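Local structure of endo-xylogalacturonan hydrolase A (Aspergillus tubingensis, 4C2L) at residues D85-S88 / G89-A92. The protein hydrolyses the xylose-substituted galacturonan backbone of xylogalacturonan, a component of the hairy regions of pectin, as a secreted glycoside hydrolase of family 28. Sequence-based numbering, arbitrary orientation.
Sequences DYWS and GRTA. With SO4 (sulfate ion), chain F.
Arg-90 N donates to Trp-87 O at 2.9 Å with an N-H...O angle of 164°, closing a type II beta turn that ends helix 84-87; Gly-89 occupies its third position with positive phi. The turn brings the arginine back over the helix end. Its chain, extended from CG to NE, carries Arg-90 NE over one face of the Tyr-86 ring, 3.4 Å from Tyr-86 CZ. Arg-90 CZ stands 4.3 Å from the ring centroid, a cation-pi contact with the two planes 31° apart, and CD adds an off-centre CH-pi contact. NE also reaches Tyr-86 O, but the 130° angle makes that bond weak. Tyr-86 CG lies anti to the backbone N and beside its carbonyl carbon, while OH is held by Val-61 N. At the guanidinium edge, Arg-90 NH1 hydrogen-bonds sulfate O4 at 2.8 Å. A second hydrogen bond runs from Thr-91 N to sulfate O3 at 2.9 Å. Tyr-86 turns its edge to Trp-87: its CD2 lies over the centre of one indole face, and Trp-87 NE1 bonds Ala-81 O. The link leads from this helix to strand 95-97 of the parallel beta-helix. Ring, carbonyl and probably crystallisation-derived sulfate thus share the guanidinium, whose positive charge the anion would be expected to offset.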
loop_
_atom_site.group_PDB
_atom_site.type_symbol
_atom_site.label_atom_id
_atom_site.label_comp_id
_atom_site.label_asym_id
_atom_site.label_seq_id
_atom_site.Cartn_x
_atom_site.Cartn_y
_atom_site.Cartn_z
ATOM N N ASP A 85 -18.128 0.348 16.639
ATOM C CA ASP A 85 -18.099 1.428 17.623
ATOM C C ASP A 85 -16.723 1.492 18.280
ATOM O O ASP A 85 -16.187 2.580 18.520
ATOM C CB ASP A 85 -19.148 1.208 18.725
ATOM C CG ASP A 85 -20.570 1.560 18.292
ATOM O OD1 ASP A 85 -20.785 2.087 17.183
ATOM O OD2 ASP A 85 -21.491 1.302 19.099
ATOM N N TYR A 86 -16.158 0.328 18.598
ATOM C CA TYR A 86 -14.839 0.310 19.235
ATOM C C TYR A 86 -13.750 0.860 18.298
ATOM O O TYR A 86 -12.922 1.694 18.693
ATOM C CB TYR A 86 -14.470 -1.101 19.718
ATOM C CG TYR A 86 -13.064 -1.151 20.255
ATOM C CD1 TYR A 86 -12.787 -0.781 21.585
ATOM C CD2 TYR A 86 -11.981 -1.509 19.420
ATOM C CE1 TYR A 86 -11.485 -0.795 22.069
ATOM C CE2 TYR A 86 -10.688 -1.520 19.898
ATOM C CZ TYR A 86 -10.439 -1.173 21.214
ATOM O OH TYR A 86 -9.148 -1.198 21.678
ATOM N N TRP A 87 -13.746 0.382 17.060
ATOM C CA TRP A 87 -12.682 0.733 16.116
ATOM C C TRP A 87 -12.792 2.118 15.560
ATOM O O TRP A 87 -11.828 2.633 14.980
ATOM C CB TRP A 87 -12.658 -0.284 14.966
ATOM C CG TRP A 87 -12.198 -1.623 15.452
ATOM C CD1 TRP A 87 -12.924 -2.813 15.525
ATOM C CD2 TRP A 87 -10.880 -1.942 15.995
ATOM N NE1 TRP A 87 -12.147 -3.821 16.057
ATOM C CE2 TRP A 87 -10.914 -3.365 16.358
ATOM C CE3 TRP A 87 -9.716 -1.219 16.211
ATOM C CZ2 TRP A 87 -9.810 -4.010 16.905
ATOM C CZ3 TRP A 87 -8.605 -1.885 16.753
ATOM C CH2 TRP A 87 -8.657 -3.246 17.094
ATOM N N SER A 88 -13.952 2.744 15.738
ATOM C CA SER A 88 -14.201 4.079 15.184
ATOM C C SER A 88 -13.082 5.086 15.519
ATOM O O SER A 88 -12.817 5.359 16.691
ATOM C CB SER A 88 -15.548 4.615 15.704
ATOM O OG SER A 88 -15.840 5.847 15.076
ATOM N N GLY A 89 -12.445 5.629 14.485
ATOM C CA GLY A 89 -11.394 6.630 14.642
ATOM C C GLY A 89 -10.067 6.137 15.206
ATOM O O GLY A 89 -9.166 6.944 15.471
ATOM N N ARG A 90 -9.935 4.831 15.416
ATOM C CA ARG A 90 -8.697 4.290 15.953
ATOM C C ARG A 90 -7.622 4.183 14.879
ATOM O O ARG A 90 -7.915 3.917 13.714
ATOM C CB ARG A 90 -8.932 2.933 16.626
ATOM C CG ARG A 90 -9.774 3.061 17.891
ATOM C CD ARG A 90 -9.625 1.836 18.786
ATOM N NE ARG A 90 -10.386 2.024 20.025
ATOM C CZ ARG A 90 -9.947 2.708 21.087
ATOM N NH1 ARG A 90 -8.741 3.286 21.091
ATOM N NH2 ARG A 90 -10.738 2.823 22.147
ATOM N N THR A 91 -6.371 4.373 15.285
ATOM C CA THR A 91 -5.255 4.349 14.355
ATOM C C THR A 91 -4.909 2.950 13.844
ATOM O O THR A 91 -4.711 2.755 12.641
ATOM C CB THR A 91 -4.023 4.999 15.011
ATOM O OG1 THR A 91 -4.317 6.386 15.216
ATOM C CG2 THR A 91 -2.774 4.864 14.117
ATOM N N ALA A 92 -4.809 1.989 14.764
ATOM C CA ALA A 92 -4.169 0.703 14.475
ATOM C C ALA A 92 -4.924 -0.443 15.137
ATOM O O ALA A 92 -5.432 -0.298 16.248
ATOM C CB ALA A 92 -2.751 0.716 15.009
HETATM S S SO4 F . -6.483 5.050 19.122
HETATM O O1 SO4 F . -7.770 5.789 19.066
HETATM O O2 SO4 F . -5.767 5.493 20.341
HETATM O O3 SO4 F . -5.707 5.384 17.909
HETATM O O4 SO4 F . -6.729 3.590 19.208
#